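Local atomic coordinates of Boca/mesd chaperone for ywtd beta-propeller-egf protein 1 (Caenorhabditis elegans, PDB entry 3OFG), a protein that probably acts in the endoplasmic reticulum as a chaperone for the folding of LDL-receptor-type YWTD beta-propeller domains, this chain being its structured domain. Residues A[26-29]-A[30-33]; A[34-37]-A[38-41]; A[53-56]-A[57-61]. All blocks are in the same frame, centred on the assembly; numbering follows the deposited sequence. Where two conformers were deposited one is given.

Contact 1 of 3, residues A[26-29]-A[30-33]; sequences SDIR and PFTE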
ATOM      1  N   SER A  26     -20.160  -0.045   0.056  1.00  9.33           N
ATOM      2  CA  SER A  26     -18.714  -0.148  -0.121  1.00  9.36           C
ATOM      3  C   SER A  26     -18.251   0.092  -1.557  1.00  9.60           C
ATOM      4  O   SER A  26     -17.114   0.507  -1.768  1.00 10.01           O
ATOM      5  CB  SER A  26     -18.204  -1.501   0.349  1.00 13.51           C
ATOM      6  OG  SER A  26     -18.739  -2.535  -0.436  1.00 26.12           O
ATOM      7  N   ASP A  27     -19.103  -0.166  -2.550  1.00  8.21           N
ATOM      8  CA  ASP A  27     -18.705  -0.019  -3.949  1.00  9.45           C
ATOM      9  C   ASP A  27     -18.925   1.434  -4.381  1.00  8.44           C
ATOM     10  O   ASP A  27     -19.852   1.779  -5.125  1.00 10.05           O
ATOM     11  CB  ASP A  27     -19.440  -1.016  -4.888  1.00 10.29           C
ATOM     12  CG  ASP A  27     -20.935  -0.801  -4.952  1.00 14.08           C
ATOM     13  OD1 ASP A  27     -21.555  -0.627  -3.892  1.00 14.09           O
ATOM     14  OD2 ASP A  27     -21.495  -0.823  -6.080  1.00 14.46           O
ATOM     15  N   ILE A  28     -18.045   2.287  -3.875  1.00  7.70           N
ATOM     16  CA  ILE A  28     -18.129   3.735  -4.093  1.00  8.40           C
ATOM     17  C   ILE A  28     -16.817   4.229  -4.710  1.00  8.17           C
ATOM     18  O   ILE A  28     -16.346   5.324  -4.407  1.00  7.74           O
ATOM     19  CB  ILE A  28     -18.443   4.494  -2.795  1.00  6.94           C
ATOM     20  CG1 ILE A  28     -17.457   4.153  -1.671  1.00  7.27           C
ATOM     21  CG2 ILE A  28     -19.876   4.201  -2.356  1.00 10.03           C
ATOM     22  CD1 ILE A  28     -17.539   5.119  -0.470  1.00  9.05           C
ATOM     23  N   ARG A  29     -16.256   3.477  -5.643  1.00  7.28           N
ATOM     24  CA  ARG A  29     -14.960   3.854  -6.205  1.00  8.07           C
ATOM     25  C   ARG A  29     -14.920   5.250  -6.817  1.00  7.22           C
ATOM     26  O   ARG A  29     -13.932   5.962  -6.623  1.00  7.37           O
ATOM     27  CB  ARG A  29     -14.444   2.822  -7.216  1.00  9.43           C
ATOM     28  CG  ARG A  29     -12.962   3.059  -7.533  1.00 10.75           C
ATOM     29  CD  ARG A  29     -12.363   1.925  -8.341  1.00 14.87           C
ATOM     30  NE  ARG A  29     -12.016   0.793  -7.499  1.00 19.47           N
ATOM     31  CZ  ARG A  29     -10.784   0.495  -7.096  1.00 25.07           C
ATOM     32  NH1 ARG A  29      -9.748   1.245  -7.448  1.00 32.69           N
ATOM     33  NH2 ARG A  29     -10.594  -0.572  -6.334  1.00 27.18           N
ATOM     34  N   PRO A  30     -15.928   5.668  -7.589  1.00  8.30           N
ATOM     35  CA  PRO A  30     -15.824   7.033  -8.144  1.00  8.28           C
ATOM     36  C   PRO A  30     -15.694   8.105  -7.043  1.00  6.89           C
ATOM     37  O   PRO A  30     -14.968   9.075  -7.167  1.00  8.65           O
ATOM     38  CB  PRO A  30     -17.141   7.227  -8.917  1.00 11.41           C
ATOM     39  CG  PRO A  30     -17.675   5.835  -9.143  1.00 12.57           C
ATOM     40  CD  PRO A  30     -17.118   4.937  -8.061  1.00  9.16           C
ATOM     41  N   PHE A  31     -16.415   7.909  -5.959  1.00  7.67           N
ATOM     42  CA  PHE A  31     -16.447   8.841  -4.834  1.00  6.16           C
ATOM     43  C   PHE A  31     -15.103   8.795  -4.101  1.00  5.62           C
ATOM     44  O   PHE A  31     -14.514   9.840  -3.782  1.00  5.91           O
ATOM     45  CB  PHE A  31     -17.615   8.421  -3.949  1.00  8.22           C
ATOM     46  CG  PHE A  31     -17.938   9.350  -2.824  1.00  6.86           C
ATOM     47  CD1 PHE A  31     -18.772  10.438  -3.024  1.00  8.10           C
ATOM     48  CD2 PHE A  31     -17.515   9.084  -1.544  1.00  9.08           C
ATOM     49  CE1 PHE A  31     -19.116  11.273  -1.963  1.00 10.26           C
ATOM     50  CE2 PHE A  31     -17.864   9.924  -0.487  1.00 11.41           C
ATOM     51  CZ  PHE A  31     -18.677  10.989  -0.707  1.00 10.90           C
ATOM     52  N   THR A  32     -14.564   7.611  -3.889  1.00  6.03           N
ATOM     53  CA  THR A  32     -13.240   7.482  -3.270  1.00  5.70           C
ATOM     54  C   THR A  32     -12.167   8.106  -4.130  1.00  6.11           C
ATOM     55  O   THR A  32     -11.318   8.829  -3.628  1.00  6.49           O
ATOM     56  CB  THR A  32     -12.949   6.010  -3.068  1.00  6.36           C
ATOM     57  OG1 THR A  32     -13.963   5.505  -2.188  1.00  7.26           O
ATOM     58  CG2 THR A  32     -11.568   5.756  -2.462  1.00  8.86           C
ATOM     59  N   GLU A  33     -12.239   7.902  -5.439  1.00  6.46           N
ATOM     60  CA  GLU A  33     -11.242   8.477  -6.333  1.00  6.97           C
ATOM     61  C   GLU A  33     -11.365   9.994  -6.339  1.00  6.88           C
ATOM     62  O   GLU A  33     -10.328  10.693  -6.285  1.00  9.15           O
ATOM     63  CB  GLU A  33     -11.357   7.892  -7.740  1.00  9.49           C
ATOM     64  CG  GLU A  33     -10.941   6.417  -7.779  1.00 12.64           C
ATOM     65  CD  GLU A  33     -10.830   5.788  -9.148  0.64 28.14           C
ATOM     66  OE1 GLU A  33     -10.999   6.496 -10.153  0.62 38.67           O
ATOM     67  OE2 GLU A  33     -10.543   4.569  -9.200  0.69 34.19           O
TER
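Arg29 and Glu33 meet one helical turn apart, mostly through the aliphatic part of the arginine. Glu33 OE2 lies 3.3 Å from Arg29 CG and equally close to its CD, and it reaches the guanidinium at an edge, near the plane. The charged contact itself is a long salt bridge, 3.8 Å from Arg29 NH1 to Glu33 OE2, with the carboxylate plane turned almost perpendicular (89°) to the guanidinium, so the pairing is loose. The stronger partner of this arginine is Asp57, whose OD1 forms a salt bridge with NE; the bend at chi3 (-80°) swings the head of an otherwise extended chain toward it.

Beside this pair the first turn of the helix closes through its backbone. Thr32 N donates to Ile28 O at 2.9 Å in a nearly straight bond, and Glu33 N donates to Arg29 O at 2.8 Å. Thr32 OG1 sits beside its own backbone N, anti to the carbonyl carbon, which places it 3.8 Å from Ile28 CG1, while its hydrogen bond goes to Asp57 O in the hairpin turn.

Ile28 and Phe31 run side by side, and Ile28 CD1 approaches Phe31 CD2 obliquely at 4.1 Å. Both also touch Val17 of strand 12-17, and the Phe31 ring meets Trp35 and Phe82 as well. Ahead of them Asp27 centres an inverse gamma turn and pairs with Arg25. With Ile28 at the N-cap position and Pro30 in the first turn, where its missing N-H costs no helical bond, the arrangement is the amino-terminal start of helix 29-45, packed against the four-stranded antiparallel sheet.

Contact 2 of 3, residues A[34-37]-A[38-41]; sequences KWTQ and IWQS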
ATOM      1  N   LYS A  34     -12.572  10.532  -6.346  1.00  7.56           N
ATOM      2  CA  LYS A  34     -12.764  11.966  -6.333  1.00  6.99           C
ATOM      3  C   LYS A  34     -12.166  12.562  -5.077  1.00  7.30           C
ATOM      4  O   LYS A  34     -11.370  13.518  -5.108  1.00  6.64           O
ATOM      5  CB  LYS A  34     -14.248  12.313  -6.399  1.00  8.65           C
ATOM      6  CG  LYS A  34     -14.542  13.783  -6.183  1.00  8.89           C
ATOM      7  CD  LYS A  34     -16.020  14.113  -6.306  1.00 11.33           C
ATOM      8  CE  LYS A  34     -16.314  15.528  -5.873  1.00 13.69           C
ATOM      9  NZ  LYS A  34     -17.763  15.849  -6.061  1.00 21.73           N
ATOM     10  N   TRP A  35     -12.584  12.042  -3.928  1.00  6.43           N
ATOM     11  CA  TRP A  35     -12.250  12.706  -2.677  1.00  6.00           C
ATOM     12  C   TRP A  35     -10.811  12.485  -2.246  1.00  5.51           C
ATOM     13  O   TRP A  35     -10.199  13.397  -1.689  1.00  6.34           O
ATOM     14  CB  TRP A  35     -13.265  12.343  -1.569  1.00  6.18           C
ATOM     15  CG  TRP A  35     -14.519  13.108  -1.838  1.00  7.95           C
ATOM     16  CD1 TRP A  35     -15.667  12.652  -2.441  1.00  9.08           C
ATOM     17  CD2 TRP A  35     -14.692  14.505  -1.649  1.00  7.90           C
ATOM     18  NE1 TRP A  35     -16.545  13.695  -2.621  1.00 10.03           N
ATOM     19  CE2 TRP A  35     -15.964  14.837  -2.140  1.00  8.47           C
ATOM     20  CE3 TRP A  35     -13.896  15.509  -1.096  1.00  9.32           C
ATOM     21  CZ2 TRP A  35     -16.466  16.145  -2.087  1.00 10.56           C
ATOM     22  CZ3 TRP A  35     -14.404  16.806  -1.041  1.00 10.72           C
ATOM     23  CH2 TRP A  35     -15.675  17.098  -1.522  1.00 11.23           C
ATOM     24  N   THR A  36     -10.237  11.321  -2.525  1.00  5.75           N
ATOM     25  CA  THR A  36      -8.828  11.133  -2.191  1.00  6.06           C
ATOM     26  C   THR A  36      -7.957  12.077  -2.981  1.00  7.68           C
ATOM     27  O   THR A  36      -6.970  12.580  -2.446  1.00  7.18           O
ATOM     28  CB  THR A  36      -8.339   9.681  -2.328  1.00  7.51           C
ATOM     29  OG1 THR A  36      -8.579   9.195  -3.649  1.00  7.25           O
ATOM     30  CG2 THR A  36      -9.045   8.797  -1.315  1.00  8.76           C
ATOM     31  N   GLN A  37      -8.302  12.381  -4.219  1.00  5.70           N
ATOM     32  CA  GLN A  37      -7.487  13.319  -4.961  0.55  7.29           C
ATOM     33  C   GLN A  37      -7.649  14.731  -4.433  1.00  5.46           C
ATOM     34  O   GLN A  37      -6.678  15.470  -4.374  1.00  7.00           O
ATOM     35  CB  GLN A  37      -7.781  13.290  -6.449  0.55  7.63           C
ATOM     36  CG  GLN A  37      -6.714  14.072  -7.161  0.55  9.44           C
ATOM     37  CD  GLN A  37      -6.588  13.798  -8.632  0.55 19.23           C
ATOM     38  OE1 GLN A  37      -6.415  12.650  -9.067  0.55 19.52           O
ATOM     39  NE2 GLN A  37      -6.568  14.872  -9.409  0.55 10.58           N
ATOM     40  N   ILE A  38      -8.848  15.103  -4.023  1.00  5.96           N
ATOM     41  CA  ILE A  38      -9.068  16.411  -3.412  1.00  5.66           C
ATOM     42  C   ILE A  38      -8.266  16.538  -2.122  1.00  6.28           C
ATOM     43  O   ILE A  38      -7.579  17.556  -1.889  1.00  6.40           O
ATOM     44  CB  ILE A  38     -10.571  16.702  -3.189  1.00  6.37           C
ATOM     45  CG1 ILE A  38     -11.259  16.905  -4.537  1.00  6.91           C
ATOM     46  CG2 ILE A  38     -10.782  17.912  -2.289  1.00  8.12           C
ATOM     47  CD1 ILE A  38     -12.775  16.805  -4.459  1.00 10.09           C
ATOM     48  N   TRP A  39      -8.340  15.537  -1.254  1.00  6.34           N
ATOM     49  CA  TRP A  39      -7.552  15.579  -0.015  1.00  6.78           C
ATOM     50  C   TRP A  39      -6.066  15.652  -0.329  1.00  7.03           C
ATOM     51  O   TRP A  39      -5.331  16.376   0.346  1.00  7.05           O
ATOM     52  CB  TRP A  39      -7.874  14.412   0.907  1.00  6.47           C
ATOM     53  CG  TRP A  39      -9.310  14.372   1.295  1.00  5.63           C
ATOM     54  CD1 TRP A  39     -10.132  15.439   1.509  1.00  7.22           C
ATOM     55  CD2 TRP A  39     -10.110  13.199   1.493  1.00  5.93           C
ATOM     56  NE1 TRP A  39     -11.400  14.995   1.832  1.00  7.28           N
ATOM     57  CE2 TRP A  39     -11.401  13.632   1.816  1.00  7.09           C
ATOM     58  CE3 TRP A  39      -9.850  11.828   1.418  1.00  6.72           C
ATOM     59  CZ2 TRP A  39     -12.436  12.730   2.071  1.00  7.36           C
ATOM     60  CZ3 TRP A  39     -10.886  10.941   1.654  1.00  7.03           C
ATOM     61  CH2 TRP A  39     -12.159  11.403   1.960  1.00  6.57           C
ATOM     62  N   GLN A  40      -5.609  14.918  -1.333  1.00  5.78           N
ATOM     63  CA  GLN A  40      -4.211  14.991  -1.739  1.00  6.51           C
ATOM     64  C   GLN A  40      -3.860  16.424  -2.129  1.00  7.05           C
ATOM     65  O   GLN A  40      -2.784  16.939  -1.763  1.00  6.37           O
ATOM     66  CB  GLN A  40      -3.954  14.041  -2.901  1.00  6.65           C
ATOM     67  CG  GLN A  40      -2.546  14.131  -3.475  1.00  7.32           C
ATOM     68  CD  GLN A  40      -2.403  13.321  -4.732  1.00  8.28           C
ATOM     69  OE1 GLN A  40      -3.318  13.281  -5.567  1.00 10.60           O
ATOM     70  NE2 GLN A  40      -1.252  12.692  -4.901  1.00 10.17           N
ATOM     71  N   SER A  41      -4.732  17.084  -2.874  1.00  5.85           N
ATOM     72  CA  SER A  41      -4.470  18.479  -3.263  1.00  6.61           C
ATOM     73  C   SER A  41      -4.418  19.409  -2.058  1.00  5.82           C
ATOM     74  O   SER A  41      -3.507  20.253  -1.935  1.00  6.56           O
ATOM     75  CB  SER A  41      -5.547  18.985  -4.218  1.00  6.94           C
ATOM     76  OG  SER A  41      -5.469  18.315  -5.469  1.00  8.15           O
TER
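Trp35 and Trp39, one turn apart, cross obliquely, their nearest rings tilted at 39° and neither stacked nor edge-to-face. Instead of ring meeting ring squarely, the methylene of Trp35 does the touching: its CB lies over the face of the Trp39 six-membered ring, 3.9 Å from the centroid, in a CH-pi contact. The same indole roofs the backbone, for Trp35 O stands 3.1 Å above the plane of the Trp39 ring, displaced toward its rim, while also accepting the nearly straight bond from Trp39 N at 2.9 Å.

Ile38 runs beside Trp35, pointing the same way, and lays CD1 over the indole in a second CH-pi contact, 3.9 Å from the centroid of the six-membered ring. Its CG1 lies beside the backbone N, anti to the carbonyl carbon (chi1 -69°), which sends the branch back along the helix to the ring. Lys34, fully extended, comes to the same methyl, with CG 3.9 Å from Ile38 CD1.

Phe82 packs on both indoles, edge-to-face on Trp35. On the sheet side, Thr36 CG2 comes within 4.1 Å of Trp39 CZ3; its hydroxyl is hydrogen-bonded to Thr32 O. Gln40 bonds through NE2 to Leu50 O. The contacts of Trp35 with Ile38 and Trp39 are the i to i+3 and i to i+4 contacts of an amphipathic alpha-helix packed on an antiparallel sheet, Thr36 and Gln40 resting on strand 50-56.

Contact 3 of 3, residues A[53-56]-A[57-61]; sequences FVID and DNRAI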
ATOM      1  N   PHE A  53      -2.762   5.564  -3.842  1.00  7.17           N
ATOM      2  CA  PHE A  53      -3.126   4.327  -4.509  1.00  7.29           C
ATOM      3  C   PHE A  53      -4.504   3.930  -3.992  1.00  7.27           C
ATOM      4  O   PHE A  53      -4.650   3.650  -2.816  1.00  8.68           O
ATOM      5  CB  PHE A  53      -2.115   3.200  -4.220  1.00  9.34           C
ATOM      6  CG  PHE A  53      -0.698   3.530  -4.604  1.00 13.19           C
ATOM      7  CD1 PHE A  53      -0.223   3.230  -5.861  1.00 21.36           C
ATOM      8  CD2 PHE A  53       0.137   4.139  -3.708  1.00 18.23           C
ATOM      9  CE1 PHE A  53       1.098   3.550  -6.211  1.00 17.21           C
ATOM     10  CE2 PHE A  53       1.437   4.448  -4.053  1.00 20.77           C
ATOM     11  CZ  PHE A  53       1.903   4.143  -5.295  1.00 16.79           C
ATOM     12  N   VAL A  54      -5.507   3.867  -4.855  1.00  7.62           N
ATOM     13  CA  VAL A  54      -6.835   3.407  -4.473  1.00  8.06           C
ATOM     14  C   VAL A  54      -6.805   1.887  -4.564  1.00 10.50           C
ATOM     15  O   VAL A  54      -6.708   1.319  -5.651  1.00 19.05           O
ATOM     16  CB  VAL A  54      -7.919   4.059  -5.358  1.00 10.92           C
ATOM     17  CG1 VAL A  54      -9.301   3.524  -4.987  1.00 12.87           C
ATOM     18  CG2 VAL A  54      -7.848   5.577  -5.205  1.00 13.48           C
ATOM     19  N   ILE A  55      -6.826   1.226  -3.420  1.00  9.10           N
ATOM     20  CA  ILE A  55      -6.616  -0.222  -3.362  1.00  9.67           C
ATOM     21  C   ILE A  55      -7.904  -1.007  -3.156  1.00  9.69           C
ATOM     22  O   ILE A  55      -7.921  -2.222  -3.312  1.00 11.40           O
ATOM     23  CB  ILE A  55      -5.601  -0.601  -2.260  1.00  9.54           C
ATOM     24  CG1 ILE A  55      -6.051  -0.112  -0.874  1.00  9.83           C
ATOM     25  CG2 ILE A  55      -4.221  -0.053  -2.619  1.00 10.12           C
ATOM     26  CD1 ILE A  55      -5.286  -0.778   0.267  1.00 10.65           C
ATOM     27  N   ASP A  56      -8.993  -0.338  -2.792  1.00 10.14           N
ATOM     28  CA  ASP A  56     -10.327  -0.935  -2.723  1.00  9.90           C
ATOM     29  C   ASP A  56     -11.301   0.139  -3.157  1.00  8.51           C
ATOM     30  O   ASP A  56     -10.943   1.319  -3.247  1.00  9.00           O
ATOM     31  CB  ASP A  56     -10.688  -1.369  -1.303  1.00 11.60           C
ATOM     32  CG  ASP A  56      -9.870  -2.524  -0.823  1.00 21.96           C
ATOM     33  OD1 ASP A  56     -10.120  -3.665  -1.279  1.00 30.59           O
ATOM     34  OD2 ASP A  56      -8.991  -2.291   0.013  1.00 24.38           O
ATOM     35  N   ASP A  57     -12.550  -0.243  -3.395  1.00  7.78           N
ATOM     36  CA  ASP A  57     -13.538   0.741  -3.841  1.00  7.43           C
ATOM     37  C   ASP A  57     -13.781   1.826  -2.803  1.00  6.94           C
ATOM     38  O   ASP A  57     -14.229   2.921  -3.139  1.00  8.45           O
ATOM     39  CB  ASP A  57     -14.882   0.087  -4.150  1.00 10.36           C
ATOM     40  CG  ASP A  57     -14.838  -0.849  -5.331  1.00 14.79           C
ATOM     41  OD1 ASP A  57     -13.929  -0.741  -6.173  1.00 15.24           O
ATOM     42  OD2 ASP A  57     -15.771  -1.679  -5.406  1.00 22.41           O
ATOM     43  N   ASN A  58     -13.459   1.526  -1.545  1.00  7.36           N
ATOM     44  CA  ASN A  58     -13.632   2.470  -0.436  1.00  7.17           C
ATOM     45  C   ASN A  58     -12.411   2.585   0.475  1.00  6.89           C
ATOM     46  O   ASN A  58     -12.532   2.910   1.650  1.00  7.65           O
ATOM     47  CB  ASN A  58     -14.863   2.073   0.401  1.00  8.42           C
ATOM     48  CG  ASN A  58     -14.691   0.734   1.085  1.00  8.11           C
ATOM     49  OD1 ASN A  58     -13.782  -0.033   0.763  1.00 10.38           O
ATOM     50  ND2 ASN A  58     -15.581   0.446   2.038  1.00 10.50           N
ATOM     51  N   ARG A  59     -11.227   2.363  -0.068  1.00  6.94           N
ATOM     52  CA  ARG A  59     -10.025   2.472   0.744  1.00  6.95           C
ATOM     53  C   ARG A  59      -8.845   2.828  -0.125  1.00  7.66           C
ATOM     54  O   ARG A  59      -8.694   2.315  -1.238  1.00  8.30           O
ATOM     55  CB  ARG A  59      -9.745   1.173   1.492  1.00  7.88           C
ATOM     56  CG  ARG A  59      -8.677   1.298   2.589  1.00 10.85           C
ATOM     57  CD  ARG A  59      -8.611   0.075   3.508  1.00 12.28           C
ATOM     58  NE  ARG A  59      -8.404  -1.145   2.747  1.00 12.47           N
ATOM     59  CZ  ARG A  59      -7.383  -1.987   2.888  1.00 10.67           C
ATOM     60  NH1 ARG A  59      -6.464  -1.790   3.810  1.00 12.57           N
ATOM     61  NH2 ARG A  59      -7.314  -3.042   2.097  1.00 12.98           N
ATOM     62  N   ALA A  60      -8.020   3.741   0.365  1.00  6.62           N
ATOM     63  CA  ALA A  60      -6.822   4.166  -0.342  1.00  5.68           C
ATOM     64  C   ALA A  60      -5.605   4.174   0.565  1.00  6.08           C
ATOM     65  O   ALA A  60      -5.709   4.261   1.780  1.00  7.85           O
ATOM     66  CB  ALA A  60      -7.042   5.539  -0.953  1.00  7.79           C
ATOM     67  N   ILE A  61      -4.440   4.117  -0.056  1.00  6.31           N
ATOM     68  CA  ILE A  61      -3.174   4.306   0.628  1.00  7.19           C
ATOM     69  C   ILE A  61      -2.635   5.672   0.238  1.00  6.93           C
ATOM     70  O   ILE A  61      -2.634   6.035  -0.944  1.00  7.32           O
ATOM     71  CB  ILE A  61      -2.133   3.235   0.202  1.00  8.45           C
ATOM     72  CG1 ILE A  61      -2.610   1.869   0.633  1.00 13.19           C
ATOM     73  CG2 ILE A  61      -0.724   3.562   0.767  1.00 11.69           C
ATOM     74  CD1 ILE A  61      -1.708   0.746   0.095  1.00 15.20           C
TER
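Ile55 and Ile61 meet at about a right angle at the apolar centre of this hairpin, with Ile55 CD1 3.8 Å from Ile61 CG1 and Ile55 CG2 equally close to Ile61 CD1. Ile55 holds CG1 between its backbone N and carbonyl carbon (chi1 58°), and from there CD1 reaches both Ile61 and the guanidinium of Arg59. That methyl sits 3.5 Å above the guanidinium plane, over its centre. Ala60 and Val54 form a smaller apolar pair on the other face of the sheet, where Thr36 of the helix touches both.

The strands are joined in antiparallel register. Phe53 and Ile61 bond in both directions, Phe53 N to Ile61 O at 2.9 Å and Ile61 N to Phe53 O at 2.8 Å. Farther along, Arg59 O takes two donors, Ile55 N and Asp56 N, each at 3.1 Å: a classic beta bulge, which brings Ile55 round toward the arginine. A type I turn from Asp56 to Arg59 then reverses the chain, and Arg59 N gives a weak bond back to Asp56 O.

At the polar edge Asp56 and Arg59 lie side by side with carboxylate and guanidinium nearly coplanar, 23° apart. Arg59 NH2 comes to Asp56 OD2 at 2.8 Å, nearly along the C-O bond, with the oxygen slightly out of the guanidinium plane; NE of Arg59 bonds to it more weakly, so two N-H groups grip a single oxygen.

The arginine also bonds to Ile55 O of the second subunit, and Asp56 OD1 pairs with Arg59 of that subunit. Charge neutralisation within the hairpin and across the interface is therefore probably coupled: the pair that holds the guanidinium within its own hairpin probably also presents it to the partner chain, consistent with a protein that binds copies of itself.

Contacts 1 and 2 follow each other along helix 29-45, while contact 3 is the hairpin of strands 50-56 and 59-64. Contact 1 lies farther out, its centre about 14 Å from the chain's centre against about 9 Å for the others. All three mix depths: Ile28, Thr32, Thr36, Trp39, Ala60 and Ile61 are buried, Glu33, Lys34 and Gln37 exposed. Contact 1 pairs backbone closure with a loose ion pair, contact 2 relies on aromatic and aliphatic groups, and contact 3 adds a tight salt bridge at the subunit interface. Asp57 joins contact 3 to contact 1 by a salt bridge and a probable hydrogen bond; contact 2 touches residues 53-61 by packing, Thr36 CG2 lying 3.8 Å from Ala60 CB.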